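Local atomic coordinates of putative nucleoside-diphosphate-sugar epimerase (Staphylococcus aureus subsp. aureus, PDB entry 3E48), a protein that is of unknown function but probably binds NAD(P)H through a Rossmann-type domain, as in nucleoside-diphosphate-sugar epimerases. Residues Leu160-Tyr171 and Ser198-Ala208. Residues are numbered along the deposited sequence; the frame is centred on the assembly and turned at random.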
ATOM      1  N   LEU B 160      20.534   5.049 -24.431  1.00 17.30           N
ATOM      2  CA  LEU B 160      19.373   5.023 -23.546  1.00 14.26           C
ATOM      3  C   LEU B 160      20.002   4.546 -22.239  1.00 14.10           C
ATOM      4  O   LEU B 160      20.571   3.454 -22.192  1.00 19.60           O
ATOM      5  CB  LEU B 160      18.347   4.003 -24.041  1.00 14.93           C
ATOM      6  CG  LEU B 160      17.050   3.905 -23.230  1.00 10.11           C
ATOM      7  CD1 LEU B 160      16.271   5.210 -23.346  1.00 10.86           C
ATOM      8  CD2 LEU B 160      16.219   2.738 -23.750  1.00 15.99           C
ATOM      9  N   ILE B 161      19.912   5.353 -21.187  1.00 15.97           N
ATOM     10  CA  ILE B 161      20.547   5.009 -19.917  1.00 16.98           C
ATOM     11  C   ILE B 161      19.675   4.545 -18.750  1.00 15.93           C
ATOM     12  O   ILE B 161      20.183   4.361 -17.638  1.00 13.68           O
ATOM     13  CB  ILE B 161      21.409   6.188 -19.415  1.00 15.51           C
ATOM     14  CG1 ILE B 161      20.523   7.400 -19.120  1.00 18.71           C
ATOM     15  CG2 ILE B 161      22.451   6.548 -20.468  1.00 17.48           C
ATOM     16  CD1 ILE B 161      21.268   8.583 -18.539  1.00 19.54           C
ATOM     17  N   TYR B 162      18.381   4.359 -18.983  1.00 12.55           N
ATOM     18  CA  TYR B 162      17.493   3.908 -17.913  1.00 14.09           C
ATOM     19  C   TYR B 162      18.054   2.658 -17.232  1.00 11.68           C
ATOM     20  O   TYR B 162      18.320   1.653 -17.884  1.00 15.68           O
ATOM     21  CB  TYR B 162      16.098   3.588 -18.460  1.00  9.77           C
ATOM     22  CG  TYR B 162      15.329   4.767 -19.019  1.00 11.73           C
ATOM     23  CD1 TYR B 162      15.264   5.982 -18.333  1.00 15.11           C
ATOM     24  CD2 TYR B 162      14.595   4.640 -20.197  1.00 12.61           C
ATOM     25  CE1 TYR B 162      14.477   7.037 -18.808  1.00 15.00           C
ATOM     26  CE2 TYR B 162      13.809   5.682 -20.676  1.00 18.33           C
ATOM     27  CZ  TYR B 162      13.750   6.873 -19.980  1.00 12.05           C
ATOM     28  OH  TYR B 162      12.942   7.885 -20.450  1.00 14.27           O
ATOM     29  N   PRO B 163      18.248   2.713 -15.905  1.00 15.06           N
ATOM     30  CA  PRO B 163      18.780   1.568 -15.154  1.00 13.38           C
ATOM     31  C   PRO B 163      17.682   0.544 -14.913  1.00 12.29           C
ATOM     32  O   PRO B 163      17.278   0.302 -13.773  1.00 13.81           O
ATOM     33  CB  PRO B 163      19.265   2.209 -13.862  1.00 16.22           C
ATOM     34  CG  PRO B 163      18.247   3.292 -13.645  1.00 14.52           C
ATOM     35  CD  PRO B 163      18.101   3.890 -15.034  1.00 12.35           C
ATOM     36  N   ALA B 164      17.199  -0.055 -15.997  1.00 12.48           N
ATOM     37  CA  ALA B 164      16.122  -1.033 -15.916  1.00 10.47           C
ATOM     38  C   ALA B 164      16.574  -2.453 -16.219  1.00 10.57           C
ATOM     39  O   ALA B 164      15.746  -3.343 -16.405  1.00 10.33           O
ATOM     40  CB  ALA B 164      14.997  -0.634 -16.870  1.00 14.55           C
ATOM     41  N   GLY B 165      17.886  -2.667 -16.267  1.00 14.62           N
ATOM     42  CA  GLY B 165      18.396  -3.996 -16.554  1.00 17.71           C
ATOM     43  C   GLY B 165      17.807  -4.579 -17.826  1.00 15.27           C
ATOM     44  O   GLY B 165      17.687  -3.889 -18.836  1.00 15.84           O
ATOM     45  N   ASP B 166      17.438  -5.854 -17.782  1.00 14.69           N
ATOM     46  CA  ASP B 166      16.864  -6.518 -18.945  1.00 14.78           C
ATOM     47  C   ASP B 166      15.345  -6.618 -18.795  1.00 12.82           C
ATOM     48  O   ASP B 166      14.692  -7.429 -19.453  1.00 15.81           O
ATOM     49  CB  ASP B 166      17.475  -7.915 -19.102  1.00 22.88           C
ATOM     50  CG  ASP B 166      18.994  -7.879 -19.181  1.00 34.88           C
ATOM     51  OD1 ASP B 166      19.532  -7.112 -20.008  1.00 41.06           O
ATOM     52  OD2 ASP B 166      19.652  -8.620 -18.418  1.00 39.99           O
ATOM     53  N   GLY B 167      14.793  -5.776 -17.929  1.00 13.84           N
ATOM     54  CA  GLY B 167      13.360  -5.789 -17.693  1.00 12.68           C
ATOM     55  C   GLY B 167      12.528  -5.183 -18.809  1.00 12.89           C
ATOM     56  O   GLY B 167      13.022  -4.409 -19.632  1.00 12.90           O
ATOM     57  N   ARG B 168      11.254  -5.558 -18.840  1.00 10.06           N
ATOM     58  CA  ARG B 168      10.317  -5.050 -19.831  1.00  9.79           C
ATOM     59  C   ARG B 168       9.360  -4.115 -19.099  1.00 11.96           C
ATOM     60  O   ARG B 168       8.820  -4.470 -18.049  1.00  9.22           O
ATOM     61  CB  ARG B 168       9.544  -6.207 -20.469  1.00 12.98           C
ATOM     62  CG  ARG B 168      10.427  -7.198 -21.219  1.00 16.12           C
ATOM     63  CD  ARG B 168       9.633  -8.422 -21.648  1.00 15.22           C
ATOM     64  NE  ARG B 168       8.568  -8.082 -22.585  1.00 26.24           N
ATOM     65  CZ  ARG B 168       8.775  -7.638 -23.821  1.00 31.97           C
ATOM     66  NH1 ARG B 168      10.011  -7.481 -24.277  1.00 35.22           N
ATOM     67  NH2 ARG B 168       7.743  -7.351 -24.603  1.00 40.04           N
ATOM     68  N   ILE B 169       9.163  -2.920 -19.645  1.00  8.95           N
ATOM     69  CA  ILE B 169       8.280  -1.936 -19.029  1.00  8.07           C
ATOM     70  C   ILE B 169       7.080  -1.655 -19.916  1.00  9.61           C
ATOM     71  O   ILE B 169       7.229  -1.404 -21.116  1.00  8.69           O
ATOM     72  CB  ILE B 169       9.018  -0.597 -18.771  1.00  6.93           C
ATOM     73  CG1 ILE B 169      10.108  -0.784 -17.710  1.00 11.33           C
ATOM     74  CG2 ILE B 169       8.037   0.466 -18.293  1.00 10.83           C
ATOM     75  CD1 ILE B 169      11.058   0.377 -17.579  1.00 31.18           C
ATOM     76  N   ASN B 170       5.889  -1.691 -19.336  1.00  5.75           N
ATOM     77  CA  ASN B 170       4.707  -1.421 -20.132  1.00  8.11           C
ATOM     78  C   ASN B 170       4.447   0.080 -20.184  1.00  7.55           C
ATOM     79  O   ASN B 170       4.446   0.769 -19.160  1.00  7.29           O
ATOM     80  CB  ASN B 170       3.493  -2.167 -19.588  1.00  6.09           C
ATOM     81  CG  ASN B 170       2.322  -2.120 -20.544  1.00  6.63           C
ATOM     82  OD1 ASN B 170       1.565  -1.156 -20.559  1.00  6.22           O
ATOM     83  ND2 ASN B 170       2.181  -3.157 -21.363  1.00  9.09           N
ATOM     84  N   TYR B 171       4.244   0.564 -21.407  1.00  5.54           N
ATOM     85  CA  TYR B 171       4.014   1.976 -21.701  1.00  5.82           C
ATOM     86  C   TYR B 171       2.662   2.216 -22.352  1.00  8.10           C
ATOM     87  O   TYR B 171       2.141   1.349 -23.048  1.00  6.40           O
ATOM     88  CB  TYR B 171       5.064   2.486 -22.684  1.00  5.83           C
ATOM     89  CG  TYR B 171       6.422   2.769 -22.108  1.00  8.83           C
ATOM     90  CD1 TYR B 171       6.736   4.037 -21.622  1.00  6.33           C
ATOM     91  CD2 TYR B 171       7.416   1.790 -22.099  1.00  6.05           C
ATOM     92  CE1 TYR B 171       8.006   4.332 -21.149  1.00  6.96           C
ATOM     93  CE2 TYR B 171       8.693   2.071 -21.624  1.00  8.61           C
ATOM     94  CZ  TYR B 171       8.981   3.347 -21.153  1.00  9.99           C
ATOM     95  OH  TYR B 171      10.242   3.641 -20.688  1.00 11.21           O
ATOM     96  N   SER B 198      -3.170  -0.677 -19.872  1.00  8.26           N
ATOM     97  CA  SER B 198      -1.833  -0.956 -20.381  1.00  4.82           C
ATOM     98  C   SER B 198      -1.758  -0.766 -21.895  1.00  7.84           C
ATOM     99  O   SER B 198      -2.773  -0.831 -22.590  1.00  9.06           O
ATOM    100  CB  SER B 198      -1.429  -2.390 -20.015  1.00  7.39           C
ATOM    101  OG  SER B 198      -2.313  -3.341 -20.594  1.00 10.00           O
ATOM    102  N   GLY B 199      -0.553  -0.511 -22.395  1.00  8.40           N
ATOM    103  CA  GLY B 199      -0.362  -0.321 -23.823  1.00  5.97           C
ATOM    104  C   GLY B 199       0.514  -1.424 -24.390  1.00 10.27           C
ATOM    105  O   GLY B 199       0.010  -2.467 -24.800  1.00 11.26           O
ATOM    106  N   TYR B 200       1.824  -1.194 -24.423  1.00  6.64           N
ATOM    107  CA  TYR B 200       2.756  -2.198 -24.924  1.00 10.69           C
ATOM    108  C   TYR B 200       3.993  -2.290 -24.043  1.00  7.28           C
ATOM    109  O   TYR B 200       4.494  -1.279 -23.545  1.00  7.94           O
ATOM    110  CB  TYR B 200       3.187  -1.881 -26.362  1.00 10.05           C
ATOM    111  CG  TYR B 200       2.030  -1.779 -27.323  1.00 11.09           C
ATOM    112  CD1 TYR B 200       1.375  -0.564 -27.524  1.00  8.03           C
ATOM    113  CD2 TYR B 200       1.542  -2.912 -27.985  1.00 16.43           C
ATOM    114  CE1 TYR B 200       0.263  -0.478 -28.351  1.00 11.52           C
ATOM    115  CE2 TYR B 200       0.429  -2.836 -28.817  1.00 15.65           C
ATOM    116  CZ  TYR B 200      -0.206  -1.617 -28.993  1.00 13.64           C
ATOM    117  OH  TYR B 200      -1.323  -1.534 -29.788  1.00 14.99           O
ATOM    118  N   SER B 201       4.482  -3.512 -23.853  1.00  5.91           N
ATOM    119  CA  SER B 201       5.678  -3.745 -23.047  1.00  8.74           C
ATOM    120  C   SER B 201       6.887  -3.823 -23.964  1.00 11.53           C
ATOM    121  O   SER B 201       6.877  -4.537 -24.974  1.00 14.61           O
ATOM    122  CB  SER B 201       5.558  -5.051 -22.255  1.00 10.07           C
ATOM    123  OG  SER B 201       4.532  -4.973 -21.278  1.00 10.87           O
ATOM    124  N   TYR B 202       7.924  -3.078 -23.605  1.00 10.14           N
ATOM    125  CA  TYR B 202       9.158  -3.034 -24.377  1.00 11.38           C
ATOM    126  C   TYR B 202      10.340  -3.219 -23.443  1.00 14.17           C
ATOM    127  O   TYR B 202      10.365  -2.643 -22.354  1.00 11.26           O
ATOM    128  CB  TYR B 202       9.328  -1.667 -25.041  1.00  9.69           C
ATOM    129  CG  TYR B 202       8.190  -1.211 -25.926  1.00 10.63           C
ATOM    130  CD1 TYR B 202       7.915  -1.852 -27.133  1.00 14.93           C
ATOM    131  CD2 TYR B 202       7.425  -0.092 -25.583  1.00 12.65           C
ATOM    132  CE1 TYR B 202       6.915  -1.386 -27.983  1.00 14.89           C
ATOM    133  CE2 TYR B 202       6.423   0.379 -26.424  1.00 12.76           C
ATOM    134  CZ  TYR B 202       6.174  -0.269 -27.623  1.00 14.64           C
ATOM    135  OH  TYR B 202       5.196   0.202 -28.467  1.00 11.13           O
ATOM    136  N   ASP B 203      11.317  -4.023 -23.848  1.00 12.84           N
ATOM    137  CA  ASP B 203      12.506  -4.155 -23.026  1.00 11.42           C
ATOM    138  C   ASP B 203      13.273  -2.902 -23.442  1.00 14.06           C
ATOM    139  O   ASP B 203      12.916  -2.271 -24.437  1.00 12.99           O
ATOM    140  CB  ASP B 203      13.285  -5.436 -23.359  1.00 17.45           C
ATOM    141  CG  ASP B 203      13.746  -5.492 -24.798  1.00 24.35           C
ATOM    142  OD1 ASP B 203      14.417  -6.479 -25.156  1.00 38.35           O
ATOM    143  OD2 ASP B 203      13.443  -4.560 -25.570  1.00 40.67           O
HETATM  144  N   MSE B 204      14.305  -2.521 -22.702  1.00 14.46           N
HETATM  145  CA  MSE B 204      15.029  -1.305 -23.055  1.00 12.40           C
HETATM  146  C   MSE B 204      15.760  -1.381 -24.391  1.00 17.91           C
HETATM  147  O   MSE B 204      16.081  -0.354 -24.991  1.00 17.17           O
HETATM  148  CB  MSE B 204      16.003  -0.929 -21.940  1.00 11.76           C
HETATM  149  CG  MSE B 204      15.316  -0.566 -20.625  1.00 13.34           C
HETATM  150 SE   MSE B 204      14.004   0.868 -20.800  1.00 22.53          SE
HETATM  151  CE  MSE B 204      12.403  -0.192 -21.078  1.00 11.60           C
ATOM    152  N   LYS B 205      16.017  -2.595 -24.858  1.00 16.91           N
ATOM    153  CA  LYS B 205      16.706  -2.782 -26.127  1.00 16.47           C
ATOM    154  C   LYS B 205      15.771  -2.402 -27.276  1.00 17.40           C
ATOM    155  O   LYS B 205      16.177  -1.720 -28.220  1.00 17.27           O
ATOM    156  CB  LYS B 205      17.157  -4.238 -26.255  1.00 26.15           C
ATOM    157  CG  LYS B 205      18.283  -4.461 -27.239  1.00 31.27           C
ATOM    158  CD  LYS B 205      18.830  -5.877 -27.128  1.00 30.29           C
ATOM    159  CE  LYS B 205      19.450  -6.132 -25.760  1.00 34.21           C
ATOM    160  NZ  LYS B 205      20.623  -5.250 -25.499  1.00 35.58           N
ATOM    161  N   GLU B 206      14.516  -2.838 -27.192  1.00 15.94           N
ATOM    162  CA  GLU B 206      13.531  -2.517 -28.226  1.00 11.53           C
ATOM    163  C   GLU B 206      13.211  -1.029 -28.172  1.00 16.64           C
ATOM    164  O   GLU B 206      13.017  -0.386 -29.204  1.00 16.50           O
ATOM    165  CB  GLU B 206      12.241  -3.313 -28.016  1.00 15.61           C
ATOM    166  CG  GLU B 206      12.382  -4.808 -28.224  1.00 26.13           C
ATOM    167  CD  GLU B 206      11.137  -5.561 -27.803  1.00 34.17           C
ATOM    168  OE1 GLU B 206      10.722  -5.410 -26.634  1.00 26.60           O
ATOM    169  OE2 GLU B 206      10.578  -6.309 -28.634  1.00 43.49           O
ATOM    170  N   LEU B 207      13.149  -0.483 -26.962  1.00 15.26           N
ATOM    171  CA  LEU B 207      12.851   0.931 -26.804  1.00 11.94           C
ATOM    172  C   LEU B 207      13.912   1.747 -27.542  1.00 12.72           C
ATOM    173  O   LEU B 207      13.593   2.681 -28.275  1.00 13.34           O
ATOM    174  CB  LEU B 207      12.846   1.321 -25.325  1.00 16.76           C
ATOM    175  CG  LEU B 207      11.822   2.369 -24.879  1.00 24.43           C
ATOM    176  CD1 LEU B 207      12.189   2.835 -23.482  1.00 17.13           C
ATOM    177  CD2 LEU B 207      11.789   3.548 -25.832  1.00 26.53           C
ATOM    178  N   ALA B 208      15.177   1.389 -27.347  1.00 14.13           N
ATOM    179  CA  ALA B 208      16.267   2.104 -27.998  1.00 15.18           C
ATOM    180  C   ALA B 208      16.163   1.996 -29.521  1.00 18.92           C
ATOM    181  O   ALA B 208      16.396   2.974 -30.233  1.00 21.06           O
ATOM    182  CB  ALA B 208      17.613   1.561 -27.517  1.00 17.98           C
TER
HETATM  183  O   HOH W   1      15.516  -4.011 -20.545  1.00 13.02           O
HETATM  184  O   HOH W   2      -0.500  -4.121 -22.801  1.00 16.51           O
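Glu206 OE1 accepts two hydrogen bonds, from Arg168 NH1 at 3.2 Å and from Asp203 N. The Arg168 bond is also a salt bridge, and NH1 comes from above the carboxylate plane. The Asp203 bond uses the anti lone pair and completes a capping box at the start of helix 204-215. The salt bridge joins this helix start to Arg168 of the neighbouring strand. Strands 168-171 and 200-203 are an antiparallel pair in the mixed sheet of the Rossmann-like fold. Ile169 and Tyr202 exchange two backbone bonds. Gly199 and Tyr200 both face Tyr171, a classic beta bulge.

With CG anti to the backbone N (chi1 -169°), the Asn170 amide reaches across to Gly199 and Ser201. Asn170 OD1 takes Gly199 N in the carbonyl plane, on a lone pair, at 2.9 Å. Asn170 ND2 donates to Ser201 OG at 3.0 Å, in the amide plane. Ser201 OG also bonds Asp256. A water links ND2 to Ser198 OG and Gly199 O.

On the side of Ile169 and Tyr171, the bent side chain of selenomethionine Met204 packs against both the strand and the loop. Met204 CE lies 3.8 Å from Ile169 CD1, and Met204 CG the same distance from Ala164 CB. SE makes an oblique Met-aromatic contact with the Tyr162 ring, which stacks on Tyr247. Leu207 CD1 sits 3.5 Å from Tyr171 OH. A second water accepts from Met204 N and donates to Gly165 O and Gly167 O.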